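Local coordinates for putative pterin-4-alpha-carbinolamine dehydratase (Brucella melitensis, PDB 3JST), which probably catalyses the dehydration of 4a-hydroxytetrahydrobiopterin to dihydrobiopterin, a step in the recycling of the pterin cofactor, at residues A[79-83]-A[84-88]; A[21-25]-A[26-30]. All blocks are in the same frame, centred on the assembly; numbering follows the deposited sequence.

Contact 1: residues A[79-83]-A[84-88]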
ATOM      1  N   ASN A  79       5.542 -14.353   0.322  1.00 10.59           N
ATOM      2  CA  ASN A  79       4.169 -14.859   0.269  1.00 10.08           C
ATOM      3  C   ASN A  79       3.309 -14.323   1.415  1.00  9.76           C
ATOM      4  O   ASN A  79       2.587 -15.069   2.086  1.00  9.59           O
ATOM      5  CB  ASN A  79       4.163 -16.393   0.253  1.00 10.04           C
ATOM      6  CG  ASN A  79       2.864 -16.971  -0.302  1.00  9.93           C
ATOM      7  OD1 ASN A  79       2.281 -16.428  -1.241  1.00  9.81           O
ATOM      8  ND2 ASN A  79       2.420 -18.083   0.270  1.00  8.85           N
ATOM      9  N   GLY A  80       3.395 -13.019   1.638  1.00  9.19           N
ATOM     10  CA  GLY A  80       2.619 -12.390   2.688  1.00  9.08           C
ATOM     11  C   GLY A  80       2.937 -10.922   2.851  1.00  8.85           C
ATOM     12  O   GLY A  80       3.644 -10.333   2.031  1.00  8.53           O
ATOM     13  N   VAL A  81       2.403 -10.344   3.925  1.00  8.67           N
ATOM     14  CA  VAL A  81       2.618  -8.946   4.262  1.00  8.59           C
ATOM     15  C   VAL A  81       3.902  -8.815   5.074  1.00  8.68           C
ATOM     16  O   VAL A  81       4.098  -9.538   6.055  1.00  8.78           O
ATOM     17  CB  VAL A  81       1.432  -8.379   5.066  1.00  8.44           C
ATOM     18  CG1 VAL A  81       1.665  -6.907   5.401  1.00  7.99           C
ATOM     19  CG2 VAL A  81       0.123  -8.558   4.284  1.00  8.54           C
ATOM     20  N   THR A  82       4.771  -7.900   4.652  1.00  8.78           N
ATOM     21  CA  THR A  82       6.047  -7.643   5.321  1.00  8.88           C
ATOM     22  C   THR A  82       6.201  -6.138   5.558  1.00  9.14           C
ATOM     23  O   THR A  82       5.341  -5.340   5.166  1.00  8.86           O
ATOM     24  CB  THR A  82       7.247  -8.132   4.468  1.00  8.86           C
ATOM     25  OG1 THR A  82       7.451  -7.244   3.357  1.00  9.15           O
ATOM     26  CG2 THR A  82       7.027  -9.558   3.964  1.00  8.48           C
ATOM     27  N   GLU A  83       7.314  -5.761   6.180  1.00  9.39           N
ATOM     28  CA  GLU A  83       7.639  -4.361   6.445  1.00  9.82           C
ATOM     29  C   GLU A  83       7.678  -3.505   5.171  1.00  9.75           C
ATOM     30  O   GLU A  83       7.374  -2.321   5.224  1.00 10.06           O
ATOM     31  CB  GLU A  83       8.970  -4.271   7.211  1.00 10.06           C
ATOM     32  CG  GLU A  83       9.474  -2.851   7.531  1.00 11.16           C
ATOM     33  CD  GLU A  83       8.521  -2.027   8.399  1.00 13.27           C
ATOM     34  OE1 GLU A  83       7.583  -2.590   9.002  1.00 14.56           O
ATOM     35  OE2 GLU A  83       8.726  -0.799   8.488  1.00 14.35           O
ATOM     36  N   LEU A  84       8.035  -4.101   4.035  1.00  9.64           N
ATOM     37  CA  LEU A  84       8.006  -3.390   2.748  1.00  9.45           C
ATOM     38  C   LEU A  84       6.604  -2.858   2.404  1.00  9.47           C
ATOM     39  O   LEU A  84       6.454  -1.744   1.897  1.00  9.41           O
ATOM     40  CB  LEU A  84       8.487  -4.309   1.626  1.00  9.55           C
ATOM     41  CG  LEU A  84       9.950  -4.745   1.650  1.00  9.96           C
ATOM     42  CD1 LEU A  84      10.217  -5.798   0.573  1.00  9.88           C
ATOM     43  CD2 LEU A  84      10.868  -3.548   1.483  1.00 10.67           C
ATOM     44  N   ASP A  85       5.582  -3.662   2.681  1.00  9.18           N
ATOM     45  CA  ASP A  85       4.198  -3.261   2.452  1.00  9.22           C
ATOM     46  C   ASP A  85       3.791  -2.163   3.423  1.00  9.32           C
ATOM     47  O   ASP A  85       3.098  -1.214   3.050  1.00  8.85           O
ATOM     48  CB  ASP A  85       3.272  -4.466   2.600  1.00  9.26           C
ATOM     49  CG  ASP A  85       3.629  -5.576   1.644  1.00  9.15           C
ATOM     50  OD1 ASP A  85       3.602  -5.312   0.422  1.00  9.37           O
ATOM     51  OD2 ASP A  85       3.957  -6.689   2.111  1.00  8.02           O
ATOM     52  N   ILE A  86       4.244  -2.292   4.666  1.00  9.61           N
ATOM     53  CA  ILE A  86       4.003  -1.270   5.679  1.00  9.95           C
ATOM     54  C   ILE A  86       4.672   0.049   5.284  1.00 10.10           C
ATOM     55  O   ILE A  86       4.071   1.106   5.407  1.00 10.36           O
ATOM     56  CB  ILE A  86       4.508  -1.707   7.077  1.00  9.73           C
ATOM     57  CG1 ILE A  86       3.899  -3.058   7.499  1.00  9.82           C
ATOM     58  CG2 ILE A  86       4.197  -0.633   8.115  1.00  9.57           C
ATOM     59  CD1 ILE A  86       2.386  -3.185   7.302  1.00  9.61           C
ATOM     60  N   LYS A  87       5.913  -0.018   4.811  1.00 10.46           N
ATOM     61  CA  LYS A  87       6.631   1.182   4.361  1.00 10.87           C
ATOM     62  C   LYS A  87       5.914   1.869   3.197  1.00 10.77           C
ATOM     63  O   LYS A  87       5.788   3.100   3.168  1.00 10.58           O
ATOM     64  CB  LYS A  87       8.069   0.835   3.957  1.00 10.95           C
ATOM     65  CG  LYS A  87       8.968   0.509   5.130  1.00 12.23           C
ATOM     66  CD  LYS A  87      10.367   0.098   4.687  1.00 14.08           C
ATOM     67  CE  LYS A  87      11.246   1.301   4.428  1.00 15.86           C
ATOM     68  NZ  LYS A  87      12.634   0.902   4.044  1.00 18.17           N
ATOM     69  N   MET A  88       5.441   1.069   2.245  1.00 10.86           N
ATOM     70  CA  MET A  88       4.753   1.601   1.075  1.00 11.21           C
ATOM     71  C   MET A  88       3.421   2.243   1.466  1.00 11.10           C
ATOM     72  O   MET A  88       3.114   3.342   1.021  1.00 11.02           O
ATOM     73  CB  MET A  88       4.537   0.502   0.028  1.00 11.28           C
ATOM     74  CG  MET A  88       3.764   0.946  -1.213  1.00 12.16           C
ATOM     75  SD  MET A  88       4.530   2.317  -2.097  1.00 14.00           S
ATOM     76  CE  MET A  88       5.780   1.437  -3.043  1.00 13.53           C
TER
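From Thr82 the chain passes straight out of an extended loop into helix 83-96, and the carbonyl of Thr82 accepts from Ile86 N at 3.3 Å. One residue on, Lys87 N donates to Glu83 O at 2.8 Å, a regular bond of the first turn. Thr82 is the N-cap. Its OG1, held between the backbone N and the carbonyl carbon by a chi1 of 74°, turns forward to accept from Leu84 N at 3.3 Å, and the Leu84 CB sits beside the same oxygen. The return bond is straighter: Thr82 N donates to Asp85 OD2 at 2.9 Å, with 168° at the hydrogen, and OD2 receives it on its anti lone pair, the one turned away from the other oxygen. Both side chains also bond to Thr75 OG1, while Asp85 OD1 takes a hydrogen bond from His58 NE2, so the buried carboxylate is gripped at both oxygens. Away from these polar groups, Val81 CG1 lies 4.2 Å from Ile86 CD1. Glu83 bends at chi2 and crosses Lys87 at about a right angle, its OE2 3.6 Å from Lys87 CG; their charged ends stay apart. Reciprocal bonds between side chain and backbone at Thr82 and Asp85 make a capping box, here opening the C-terminal helix of the pterin-4-alpha-carbinolamine dehydratase fold.

Contact 2: residues A[21-25]-A[26-30]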
ATOM      1  N   TRP A  21      -6.259   1.825   5.724  1.00 12.61           N
ATOM      2  CA  TRP A  21      -5.802   0.508   5.268  1.00 12.64           C
ATOM      3  C   TRP A  21      -6.482  -0.629   6.036  1.00 12.98           C
ATOM      4  O   TRP A  21      -6.718  -0.530   7.251  1.00 12.75           O
ATOM      5  CB  TRP A  21      -4.278   0.386   5.378  1.00 12.52           C
ATOM      6  CG  TRP A  21      -3.548   1.250   4.393  1.00 11.97           C
ATOM      7  CD1 TRP A  21      -3.234   2.571   4.533  1.00 11.34           C
ATOM      8  CD2 TRP A  21      -3.056   0.855   3.102  1.00 11.26           C
ATOM      9  NE1 TRP A  21      -2.568   3.023   3.415  1.00 10.60           N
ATOM     10  CE2 TRP A  21      -2.444   1.990   2.523  1.00 10.25           C
ATOM     11  CE3 TRP A  21      -3.068  -0.347   2.383  1.00 10.82           C
ATOM     12  CZ2 TRP A  21      -1.857   1.959   1.259  1.00  9.99           C
ATOM     13  CZ3 TRP A  21      -2.477  -0.380   1.130  1.00 10.88           C
ATOM     14  CH2 TRP A  21      -1.883   0.773   0.577  1.00 10.73           C
ATOM     15  N   GLN A  22      -6.793  -1.705   5.314  1.00 13.09           N
ATOM     16  CA  GLN A  22      -7.428  -2.887   5.897  1.00 13.53           C
ATOM     17  C   GLN A  22      -6.806  -4.149   5.318  1.00 13.10           C
ATOM     18  O   GLN A  22      -6.225  -4.121   4.237  1.00 12.57           O
ATOM     19  CB  GLN A  22      -8.937  -2.890   5.604  1.00 13.95           C
ATOM     20  CG  GLN A  22      -9.671  -1.605   5.994  1.00 16.42           C
ATOM     21  CD  GLN A  22     -11.111  -1.569   5.487  1.00 20.53           C
ATOM     22  OE1 GLN A  22     -11.642  -2.575   5.002  1.00 23.26           O
ATOM     23  NE2 GLN A  22     -11.745  -0.401   5.589  1.00 21.74           N
ATOM     24  N   LYS A  23      -6.937  -5.257   6.039  1.00 13.18           N
ATOM     25  CA  LYS A  23      -6.540  -6.553   5.508  1.00 13.35           C
ATOM     26  C   LYS A  23      -7.508  -6.936   4.397  1.00 13.36           C
ATOM     27  O   LYS A  23      -8.709  -6.731   4.523  1.00 12.84           O
ATOM     28  CB  LYS A  23      -6.569  -7.629   6.598  1.00 13.41           C
ATOM     29  CG  LYS A  23      -6.123  -9.001   6.100  1.00 13.66           C
ATOM     30  CD  LYS A  23      -6.203 -10.066   7.186  1.00 13.99           C
ATOM     31  CE  LYS A  23      -5.841 -11.438   6.633  1.00 13.26           C
ATOM     32  NZ  LYS A  23      -6.730 -11.824   5.492  1.00 11.91           N
ATOM     33  N   VAL A  24      -6.982  -7.492   3.313  1.00 13.71           N
ATOM     34  CA  VAL A  24      -7.835  -7.979   2.234  1.00 13.97           C
ATOM     35  C   VAL A  24      -8.531  -9.250   2.705  1.00 14.62           C
ATOM     36  O   VAL A  24      -7.899 -10.155   3.243  1.00 14.24           O
ATOM     37  CB  VAL A  24      -7.048  -8.245   0.942  1.00 13.96           C
ATOM     38  CG1 VAL A  24      -7.950  -8.911  -0.117  1.00 13.16           C
ATOM     39  CG2 VAL A  24      -6.466  -6.948   0.414  1.00 13.00           C
ATOM     40  N   ASP A  25      -9.847  -9.286   2.516  1.00 15.55           N
ATOM     41  CA  ASP A  25     -10.675 -10.403   2.945  1.00 16.52           C
ATOM     42  C   ASP A  25     -10.211 -11.694   2.273  1.00 16.61           C
ATOM     43  O   ASP A  25     -10.215 -11.796   1.049  1.00 16.90           O
ATOM     44  CB  ASP A  25     -12.141 -10.112   2.591  1.00 17.03           C
ATOM     45  CG  ASP A  25     -13.114 -10.944   3.384  1.00 18.88           C
ATOM     46  OD1 ASP A  25     -12.700 -11.926   4.043  1.00 22.19           O
ATOM     47  OD2 ASP A  25     -14.312 -10.606   3.345  1.00 22.31           O
ATOM     48  N   GLY A  26      -9.785 -12.664   3.078  1.00 16.88           N
ATOM     49  CA  GLY A  26      -9.307 -13.954   2.566  1.00 16.83           C
ATOM     50  C   GLY A  26      -7.912 -13.946   1.953  1.00 16.77           C
ATOM     51  O   GLY A  26      -7.499 -14.934   1.350  1.00 17.15           O
ATOM     52  N   ARG A  27      -7.175 -12.846   2.103  1.00 16.48           N
ATOM     53  CA  ARG A  27      -5.872 -12.705   1.443  1.00 16.15           C
ATOM     54  C   ARG A  27      -4.819 -12.143   2.383  1.00 15.19           C
ATOM     55  O   ARG A  27      -5.115 -11.307   3.233  1.00 15.02           O
ATOM     56  CB  ARG A  27      -5.994 -11.795   0.216  1.00 16.40           C
ATOM     57  CG  ARG A  27      -6.881 -12.330  -0.907  1.00 17.66           C
ATOM     58  CD  ARG A  27      -6.275 -13.562  -1.591  1.00 19.31           C
ATOM     59  NE  ARG A  27      -4.915 -13.316  -2.070  1.00 21.07           N
ATOM     60  CZ  ARG A  27      -4.594 -12.723  -3.222  1.00 22.05           C
ATOM     61  NH1 ARG A  27      -5.533 -12.293  -4.065  1.00 22.18           N
ATOM     62  NH2 ARG A  27      -3.313 -12.549  -3.532  1.00 22.27           N
ATOM     63  N   GLU A  28      -3.585 -12.610   2.222  1.00 14.47           N
ATOM     64  CA  GLU A  28      -2.447 -12.070   2.969  1.00 13.98           C
ATOM     65  C   GLU A  28      -1.944 -10.820   2.250  1.00 12.96           C
ATOM     66  O   GLU A  28      -0.918 -10.837   1.564  1.00 12.34           O
ATOM     67  CB  GLU A  28      -1.338 -13.116   3.106  1.00 14.16           C
ATOM     68  CG  GLU A  28      -1.773 -14.395   3.805  1.00 15.78           C
ATOM     69  CD  GLU A  28      -2.279 -14.158   5.215  1.00 18.21           C
ATOM     70  OE1 GLU A  28      -1.663 -13.355   5.951  1.00 21.31           O
ATOM     71  OE2 GLU A  28      -3.295 -14.782   5.588  1.00 20.01           O
ATOM     72  N   ALA A  29      -2.703  -9.743   2.408  1.00 12.09           N
ATOM     73  CA  ALA A  29      -2.432  -8.486   1.733  1.00 11.65           C
ATOM     74  C   ALA A  29      -3.211  -7.368   2.421  1.00 11.29           C
ATOM     75  O   ALA A  29      -4.189  -7.628   3.136  1.00 11.15           O
ATOM     76  CB  ALA A  29      -2.822  -8.587   0.247  1.00 11.57           C
ATOM     77  N   ILE A  30      -2.775  -6.130   2.217  1.00 10.84           N
ATOM     78  CA  ILE A  30      -3.488  -4.971   2.758  1.00 10.73           C
ATOM     79  C   ILE A  30      -3.906  -4.039   1.631  1.00 10.76           C
ATOM     80  O   ILE A  30      -3.292  -4.030   0.559  1.00 10.90           O
ATOM     81  CB  ILE A  30      -2.654  -4.210   3.820  1.00 10.79           C
ATOM     82  CG1 ILE A  30      -1.352  -3.657   3.222  1.00 10.47           C
ATOM     83  CG2 ILE A  30      -2.360  -5.130   5.007  1.00 10.36           C
ATOM     84  CD1 ILE A  30      -0.534  -2.799   4.197  1.00 10.31           C
TER
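Val24 O takes two donors that arrive from opposite faces of its carbonyl plane: Arg27 N at 3.0 Å, and the ammonium nitrogen Lys23 NZ, also at 3.0 Å. The first closes a type II beta turn from Val24 to Arg27, in which Gly26 has the positive phi (76°) usual for the third position. The second comes from a lysine chain that runs extended and then bends at chi4 (-58°), which swings NZ back over the turn. There it makes a further, shorter bond to Arg27 O, 2.8 Å, approaching from above that carbonyl plane. One ammonium group thus bridges the carbonyls of the first and last residues of the turn and probably eases the repulsion between these neighbouring oxygens. Glu28 OE2 stands 4.5 Å from Lys23 NZ, beyond a salt bridge, though its charge may still favour the ammonium's position.

Behind the turn, Val24 N bonds almost straight to Ala29 O at 2.8 Å, and Lys23 pairs with Ile30 as an antiparallel non-hydrogen-bonded pair. Val24 and Arg27 lie side by side, with CG1 of the valine 3.5 Å from Arg27 CB. At the inner end, Trp21 and Ile30 cross at about a right angle: the isoleucine CG1 meets Trp21 CE3 at 3.8 Å, while the Ile30 backbone carbonyl lies at the edge of the indole. Leu15 of helix 8-16 and Ala89 of helix 83-96 touch both side chains, and Trp21 NE1 bonds to Asn93 OD1. Together these features form a beta hairpin whose exposed type II turn links the short edge strand 22-23 to strand 30-35 of the four-stranded antiparallel sheet.

Contact 2 comes first along the chain, where strand 22-23 turns back into strand 30-35 at the edge of the antiparallel sheet; contact 1 follows much later, where the loop after strand 68-73 enters helix 83-96. Their centres are about 12 Å apart, yet the two meet directly. Val81 CG2 packs 3.6 Å from Ala29 N, and the CD1 of Ile30 reaches to within 4.1 Å of Asp85 O. Helix 8-16 also touches side chains of both contacts. The lead-in loop and first turn of the last helix are therefore packed against the hairpin, joining the helical layer to the sheet within this small alpha+beta fold.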